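Methyl-coenzyme M reductase subunit gamma (Methanosarcina barkeri, PDB 1E6Y) forms part of methyl-coenzyme M reductase, the nickel F430 enzyme that makes methane from methyl-coenzyme M and coenzyme B in the final step of methanogenesis. Local coordinates at residues E131-A134 against K135-E139; N219-F222 against R223-A226; H233-F236 against D237-K241. All coordinates share one frame; numbering follows the deposited sequence.

Interaction 1. Residues E131-A134 against K135-E139; sequences EQCA and KVQME
The side-chain amide of Q137 meets C133 with its nitrogen end, NE2 lying 3.7 Å from SG. At its other end OE1 accepts a hydrogen bond from R101, so the amide's two ends have different neighbours. SG stands anti to the backbone N of C133 (chi1 179°), which brings it to the flank where Q137 lies. The CG of Q137 rests 3.4 Å from O of C133. The same oxygen accepts the backbone N of Q137 at 3.1 Å, within the carbonyl plane. One residue on, O of A134 takes the backbone N of M138 at 2.9 Å, and CG of M138 sits 3.1 Å from that O. K135 N bonds E131 O at 2.9 Å. These are i to i+4 bonds of helix 127-139, near its C-terminal end. The carboxylate of E139 is met from above its plane by K135, with NZ 2.9 Å from OE2. I31 joins this pair through its backbone, its O accepting from NZ and its N donating to OE2. The buried amide of Q137 thus has its oxygen satisfied by an arginine, and the lysine-glutamate bridge, with I31, ties the last turn to the chain just before helix 33-40.

Interaction 2. Residues N219-F222 against R223-A226; sequences NVAF and RDDA
A short 3-10 turn leads the chain into helix 226-244, and A221 and D224 meet across it. D224 N donates to A221 O at 3.0 Å, and D225 N donates to F222 O, also at 3.0 Å. Both are i to i+3 bonds. In each the donor sits well above the carbonyl plane, 65° out of it at A221, and not on a lone pair. The side chain of D224 folds back over the turn. Its CG lies beside its own backbone N (chi1 -74°), which brings OD2 to 3.7 Å from CB of A221. A water completes this corner: it accepts from A221 N at 2.8 Å and donates to D224 OD2 at 2.8 Å. D225 holds the N-cap position, yet its carboxylate makes no capping bond and reaches Y215, T11 and the backbone N of A10 instead. F222 packs on V228 and V229 of helix 226-244 and forms an edge-to-face pair with Y215. Outside the turn, R223 makes a salt bridge to an acidic side chain of another protein chain, while V220 and D225 lie against helix 12-22.

Interaction 3. Residues H233-F236 against D237-K241; sequences HRIF and DQRTK
The ring of F236 carries the hydroxyl of T240 over one face. OG1 stands 3.6 Å above the ring plane, displaced from the ring centre toward CE1. That hydroxyl donates to O of F236 at 2.7 Å, so its proton is directed to the carbonyl and not to the ring. T240 N bonds the same oxygen at 3.0 Å. One donor comes from above the carbonyl plane and the other from below, and F236 O is gripped twice by one residue. The ring also meets D237, at an oblique angle: OD1 lies 3.4 Å from CD2, and the ring and carboxylate planes are 48° apart. OD2 of D237 turns outward to a salt bridge with a basic side chain of another protein chain. All of this lies along helix 226-244, the C-terminal helix, where D237 N, Q238 N and R239 N bond the carbonyls of H233, R234 and I235 in regular i to i+4 fashion. Elsewhere round the helix, I235 and R239 cross obliquely. CG2 of I235 touches NE of R239 at 3.4 Å. The CG of R239 stands anti to its carbonyl carbon (chi1 -71°), which sets it 3.1 Å from O of I235, and the chain then runs extended to NE. Its guanidinium goes on to a salt bridge with E336 of the beta subunit, while R234 pairs with D281 of that subunit.

All three are local contacts, and they follow one another along the chain. Interaction 1 lies about 8 Å from the centre of the chain. The side chain of Q137 there is about 11 Å from that of R120, which binds coenzyme M and belongs to the F430 pocket. Interactions 2 and 3 lie farther out and away from the coenzyme M and F430 sites. The turn at 219-226 runs into the helix that carries 233-241; their centres are about 21 Å apart and their nearest atoms about 7 Å. Interaction 1 is about 30 and 36 Å from them, centre to centre. No other chain touches interaction 1, whereas interactions 2 and 3 both meet other subunits.

Interaction 1. Residues E131-A134 against K135-E139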
loop_
_atom_site.group_PDB
_atom_site.type_symbol
_atom_site.label_atom_id
_atom_site.label_comp_id
_atom_site.label_asym_id
_atom_site.label_seq_id
_atom_site.Cartn_x
_atom_site.Cartn_y
_atom_site.Cartn_z
ATOM N N GLU C 131 -14.943 33.881 -27.236
ATOM C CA GLU C 131 -14.930 34.416 -28.599
ATOM C C GLU C 131 -14.419 35.854 -28.663
ATOM O O GLU C 131 -13.761 36.241 -29.634
ATOM C CB GLU C 131 -16.323 34.332 -29.228
ATOM C CG GLU C 131 -16.738 32.923 -29.615
ATOM C CD GLU C 131 -17.809 32.889 -30.695
ATOM O OE1 GLU C 131 -18.621 33.835 -30.769
ATOM O OE2 GLU C 131 -17.845 31.909 -31.467
ATOM N N GLN C 132 -14.688 36.630 -27.615
ATOM C CA GLN C 132 -14.162 37.991 -27.519
ATOM C C GLN C 132 -12.640 37.973 -27.446
ATOM O O GLN C 132 -11.964 38.754 -28.118
ATOM C CB GLN C 132 -14.708 38.689 -26.274
ATOM C CG GLN C 132 -16.103 39.258 -26.425
ATOM C CD GLN C 132 -16.416 40.290 -25.357
ATOM O OE1 GLN C 132 -15.702 40.407 -24.356
ATOM N NE2 GLN C 132 -17.470 41.070 -25.579
ATOM N N CYS C 133 -12.111 37.103 -26.591
ATOM C CA CYS C 133 -10.671 36.943 -26.432
ATOM C C CYS C 133 -10.046 36.382 -27.707
ATOM O O CYS C 133 -9.008 36.870 -28.170
ATOM C CB CYS C 133 -10.377 36.010 -25.254
ATOM S SG CYS C 133 -8.626 35.726 -24.975
ATOM N N ALA C 134 -10.715 35.386 -28.284
ATOM C CA ALA C 134 -10.283 34.756 -29.527
ATOM C C ALA C 134 -10.138 35.768 -30.662
ATOM O O ALA C 134 -9.152 35.745 -31.396
ATOM C CB ALA C 134 -11.269 33.667 -29.924
ATOM N N LYS C 135 -11.097 36.688 -30.764
ATOM C CA LYS C 135 -11.102 37.680 -31.836
ATOM C C LYS C 135 -9.874 38.581 -31.785
ATOM O O LYS C 135 -9.253 38.847 -32.813
ATOM C CB LYS C 135 -12.371 38.531 -31.768
ATOM C CG LYS C 135 -12.574 39.445 -32.967
ATOM C CD LYS C 135 -14.026 39.859 -33.085
ATOM C CE LYS C 135 -14.524 39.708 -34.515
ATOM N NZ LYS C 135 -14.107 40.854 -35.367
ATOM N N VAL C 136 -9.497 39.007 -30.581
ATOM C CA VAL C 136 -8.318 39.847 -30.408
ATOM C C VAL C 136 -7.046 39.075 -30.755
ATOM O O VAL C 136 -6.169 39.594 -31.444
ATOM C CB VAL C 136 -8.210 40.389 -28.959
ATOM C CG1 VAL C 136 -6.975 41.270 -28.817
ATOM C CG2 VAL C 136 -9.464 41.182 -28.602
ATOM N N GLN C 137 -6.991 37.807 -30.358
ATOM C CA GLN C 137 -5.835 36.970 -30.658
ATOM C C GLN C 137 -5.707 36.691 -32.153
ATOM O O GLN C 137 -4.600 36.632 -32.680
ATOM C CB GLN C 137 -5.913 35.652 -29.890
ATOM C CG GLN C 137 -5.826 35.811 -28.384
ATOM C CD GLN C 137 -5.433 34.524 -27.685
ATOM O OE1 GLN C 137 -4.249 34.193 -27.597
ATOM N NE2 GLN C 137 -6.425 33.784 -27.195
ATOM N N MET C 138 -6.842 36.611 -32.842
ATOM C CA MET C 138 -6.859 36.330 -34.274
ATOM C C MET C 138 -6.484 37.555 -35.108
ATOM O O MET C 138 -5.850 37.423 -36.155
ATOM C CB MET C 138 -8.243 35.832 -34.707
ATOM C CG MET C 138 -8.631 34.460 -34.168
ATOM S SD MET C 138 -7.531 33.130 -34.702
ATOM C CE MET C 138 -8.148 32.817 -36.364
ATOM N N GLU C 139 -6.874 38.738 -34.636
ATOM C CA GLU C 139 -6.791 39.959 -35.439
ATOM C C GLU C 139 -5.531 40.784 -35.198
ATOM O O GLU C 139 -5.093 41.520 -36.082
ATOM C CB GLU C 139 -8.021 40.839 -35.193
ATOM C CG GLU C 139 -9.326 40.249 -35.711
ATOM C CD GLU C 139 -10.496 41.220 -35.631
ATOM O OE1 GLU C 139 -10.481 42.119 -34.765
ATOM O OE2 GLU C 139 -11.443 41.072 -36.430
#

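Interaction 2. Residues N219-F222 against R223-A226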
loop_
_atom_site.group_PDB
_atom_site.type_symbol
_atom_site.label_atom_id
_atom_site.label_comp_id
_atom_site.label_asym_id
_atom_site.label_seq_id
_atom_site.Cartn_x
_atom_site.Cartn_y
_atom_site.Cartn_z
ATOM N N ASN C 219 18.666 36.457 -32.963
ATOM C CA ASN C 219 17.843 37.656 -33.093
ATOM C C ASN C 219 18.143 38.589 -31.918
ATOM O O ASN C 219 19.060 39.410 -31.984
ATOM C CB ASN C 219 16.354 37.281 -33.123
ATOM C CG ASN C 219 15.442 38.485 -33.330
ATOM O OD1 ASN C 219 15.797 39.434 -34.033
ATOM N ND2 ASN C 219 14.263 38.448 -32.722
ATOM N N VAL C 220 17.381 38.441 -30.840
ATOM C CA VAL C 220 17.669 39.124 -29.587
ATOM C C VAL C 220 17.931 38.053 -28.535
ATOM O O VAL C 220 17.032 37.287 -28.186
ATOM C CB VAL C 220 16.477 40.007 -29.138
ATOM C CG1 VAL C 220 16.800 40.693 -27.818
ATOM C CG2 VAL C 220 16.154 41.040 -30.210
ATOM N N ALA C 221 19.192 37.930 -28.124
ATOM C CA ALA C 221 19.604 36.894 -27.183
ATOM C C ALA C 221 19.125 37.191 -25.762
ATOM O O ALA C 221 19.175 38.336 -25.306
ATOM C CB ALA C 221 21.120 36.743 -27.205
ATOM N N PHE C 222 18.670 36.150 -25.068
ATOM C CA PHE C 222 18.213 36.266 -23.685
ATOM C C PHE C 222 19.343 36.756 -22.780
ATOM O O PHE C 222 19.143 37.625 -21.930
ATOM C CB PHE C 222 17.696 34.905 -23.198
ATOM C CG PHE C 222 17.282 34.888 -21.750
ATOM C CD1 PHE C 222 16.295 35.750 -21.281
ATOM C CD2 PHE C 222 17.862 33.983 -20.862
ATOM C CE1 PHE C 222 15.889 35.712 -19.950
ATOM C CE2 PHE C 222 17.462 33.937 -19.527
ATOM C CZ PHE C 222 16.474 34.802 -19.071
ATOM N N ARG C 223 20.522 36.172 -22.976
ATOM C CA ARG C 223 21.745 36.571 -22.323
ATOM C C ARG C 223 22.029 38.070 -22.388
ATOM O O ARG C 223 22.681 38.595 -21.487
ATOM C CB ARG C 223 22.888 35.822 -23.024
ATOM C CG ARG C 223 24.229 36.010 -22.333
ATOM C CD ARG C 223 25.359 35.636 -23.271
ATOM N NE ARG C 223 25.417 34.211 -23.549
ATOM C CZ ARG C 223 26.097 33.313 -22.848
ATOM N NH1 ARG C 223 26.811 33.673 -21.793
ATOM N NH2 ARG C 223 26.059 32.043 -23.230
ATOM N N ASP C 224 21.528 38.741 -23.424
ATOM C CA ASP C 224 21.799 40.158 -23.633
ATOM C C ASP C 224 20.813 41.087 -22.934
ATOM O O ASP C 224 21.059 42.291 -22.840
ATOM C CB ASP C 224 21.839 40.478 -25.133
ATOM C CG ASP C 224 23.109 39.973 -25.808
ATOM O OD1 ASP C 224 24.120 39.730 -25.114
ATOM O OD2 ASP C 224 23.097 39.826 -27.047
ATOM N N ASP C 225 19.699 40.540 -22.452
ATOM C CA ASP C 225 18.754 41.330 -21.669
ATOM C C ASP C 225 19.052 41.148 -20.182
ATOM O O ASP C 225 18.461 40.297 -19.512
ATOM C CB ASP C 225 17.311 40.921 -21.985
ATOM C CG ASP C 225 16.345 42.098 -21.965
ATOM O OD1 ASP C 225 16.710 43.186 -21.476
ATOM O OD2 ASP C 225 15.217 41.948 -22.470
ATOM N N ALA C 226 19.994 41.945 -19.685
ATOM C CA ALA C 226 20.531 41.787 -18.338
ATOM C C ALA C 226 19.467 41.920 -17.253
ATOM O O ALA C 226 19.510 41.215 -16.245
ATOM C CB ALA C 226 21.642 42.796 -18.104
HETATM O O HOH W 1 20.992 39.966 -28.913
#

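Interaction 3. Residues H233-F236 against D237-K241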
loop_
_atom_site.group_PDB
_atom_site.type_symbol
_atom_site.label_atom_id
_atom_site.label_comp_id
_atom_site.label_asym_id
_atom_site.label_seq_id
_atom_site.Cartn_x
_atom_site.Cartn_y
_atom_site.Cartn_z
ATOM N N HIS C 233 17.339 35.912 -11.278
ATOM C CA HIS C 233 18.279 35.726 -10.183
ATOM C C HIS C 233 17.715 36.221 -8.855
ATOM O O HIS C 233 17.866 35.556 -7.830
ATOM C CB HIS C 233 19.601 36.434 -10.489
ATOM C CG HIS C 233 20.442 35.724 -11.504
ATOM N ND1 HIS C 233 21.644 36.227 -11.957
ATOM C CD2 HIS C 233 20.271 34.538 -12.135
ATOM C CE1 HIS C 233 22.176 35.380 -12.821
ATOM N NE2 HIS C 233 21.362 34.347 -12.946
ATOM N N ARG C 234 17.025 37.360 -8.882
ATOM C CA ARG C 234 16.395 37.885 -7.676
ATOM C C ARG C 234 15.246 36.999 -7.191
ATOM O O ARG C 234 15.133 36.787 -5.980
ATOM C CB ARG C 234 15.863 39.297 -7.935
ATOM C CG ARG C 234 17.016 40.278 -8.133
ATOM C CD ARG C 234 16.479 41.697 -8.343
ATOM N NE ARG C 234 17.374 42.588 -7.615
ATOM C CZ ARG C 234 17.127 43.289 -6.525
ATOM N NH1 ARG C 234 15.947 43.335 -5.937
ATOM N NH2 ARG C 234 18.135 44.006 -6.025
ATOM N N ILE C 235 14.407 36.517 -8.102
ATOM C CA ILE C 235 13.309 35.627 -7.732
ATOM C C ILE C 235 13.852 34.320 -7.155
ATOM O O ILE C 235 13.413 33.870 -6.093
ATOM C CB ILE C 235 12.408 35.326 -8.949
ATOM C CG1 ILE C 235 11.676 36.601 -9.380
ATOM C CG2 ILE C 235 11.411 34.217 -8.618
ATOM C CD1 ILE C 235 10.731 37.163 -8.330
ATOM N N PHE C 236 14.871 33.771 -7.809
ATOM C CA PHE C 236 15.535 32.556 -7.350
ATOM C C PHE C 236 16.140 32.726 -5.950
ATOM O O PHE C 236 15.932 31.883 -5.072
ATOM C CB PHE C 236 16.627 32.155 -8.350
ATOM C CG PHE C 236 17.567 31.105 -7.832
ATOM C CD1 PHE C 236 17.162 29.777 -7.736
ATOM C CD2 PHE C 236 18.846 31.451 -7.405
ATOM C CE1 PHE C 236 18.017 28.805 -7.216
ATOM C CE2 PHE C 236 19.711 30.488 -6.882
ATOM C CZ PHE C 236 19.295 29.162 -6.788
ATOM N N ASP C 237 16.916 33.791 -5.763
ATOM C CA ASP C 237 17.557 34.072 -4.481
ATOM C C ASP C 237 16.539 34.202 -3.360
ATOM O O ASP C 237 16.692 33.597 -2.296
ATOM C CB ASP C 237 18.374 35.363 -4.559
ATOM C CG ASP C 237 19.735 35.166 -5.208
ATOM O OD1 ASP C 237 20.115 34.012 -5.510
ATOM O OD2 ASP C 237 20.433 36.180 -5.402
ATOM N N GLN C 238 15.512 35.011 -3.595
ATOM C CA GLN C 238 14.495 35.261 -2.590
ATOM C C GLN C 238 13.696 34.007 -2.274
ATOM O O GLN C 238 13.447 33.713 -1.102
ATOM C CB GLN C 238 13.549 36.366 -3.050
ATOM C CG GLN C 238 14.134 37.761 -2.943
ATOM C CD GLN C 238 13.268 38.793 -3.621
ATOM O OE1 GLN C 238 13.152 38.814 -4.848
ATOM N NE2 GLN C 238 12.611 39.625 -2.825
ATOM N N ARG C 239 13.301 33.261 -3.305
ATOM C CA ARG C 239 12.555 32.014 -3.050
ATOM C C ARG C 239 13.392 31.062 -2.220
ATOM O O ARG C 239 12.869 30.443 -1.276
ATOM C CB ARG C 239 12.141 31.351 -4.359
ATOM C CG ARG C 239 11.047 32.079 -5.117
ATOM C CD ARG C 239 10.654 31.238 -6.320
ATOM N NE ARG C 239 9.576 31.741 -7.137
ATOM C CZ ARG C 239 9.092 31.024 -8.157
ATOM N NH1 ARG C 239 8.130 31.472 -8.931
ATOM N NH2 ARG C 239 9.618 29.811 -8.364
ATOM N N THR C 240 14.676 30.947 -2.537
ATOM C CA THR C 240 15.563 30.027 -1.830
ATOM C C THR C 240 15.754 30.446 -0.370
ATOM O O THR C 240 15.591 29.630 0.539
ATOM C CB THR C 240 16.945 29.938 -2.518
ATOM O OG1 THR C 240 16.775 29.561 -3.890
ATOM C CG2 THR C 240 17.820 28.904 -1.823
ATOM N N LYS C 241 16.041 31.727 -0.153
ATOM C CA LYS C 241 16.256 32.252 1.193
ATOM C C LYS C 241 15.030 32.100 2.090
ATOM O O LYS C 241 15.137 31.659 3.236
ATOM C CB LYS C 241 16.653 33.728 1.131
ATOM C CG LYS C 241 18.030 33.969 0.550
ATOM C CD LYS C 241 18.310 35.450 0.404
ATOM C CE LYS C 241 19.595 35.674 -0.369
ATOM N NZ LYS C 241 19.951 37.115 -0.451
#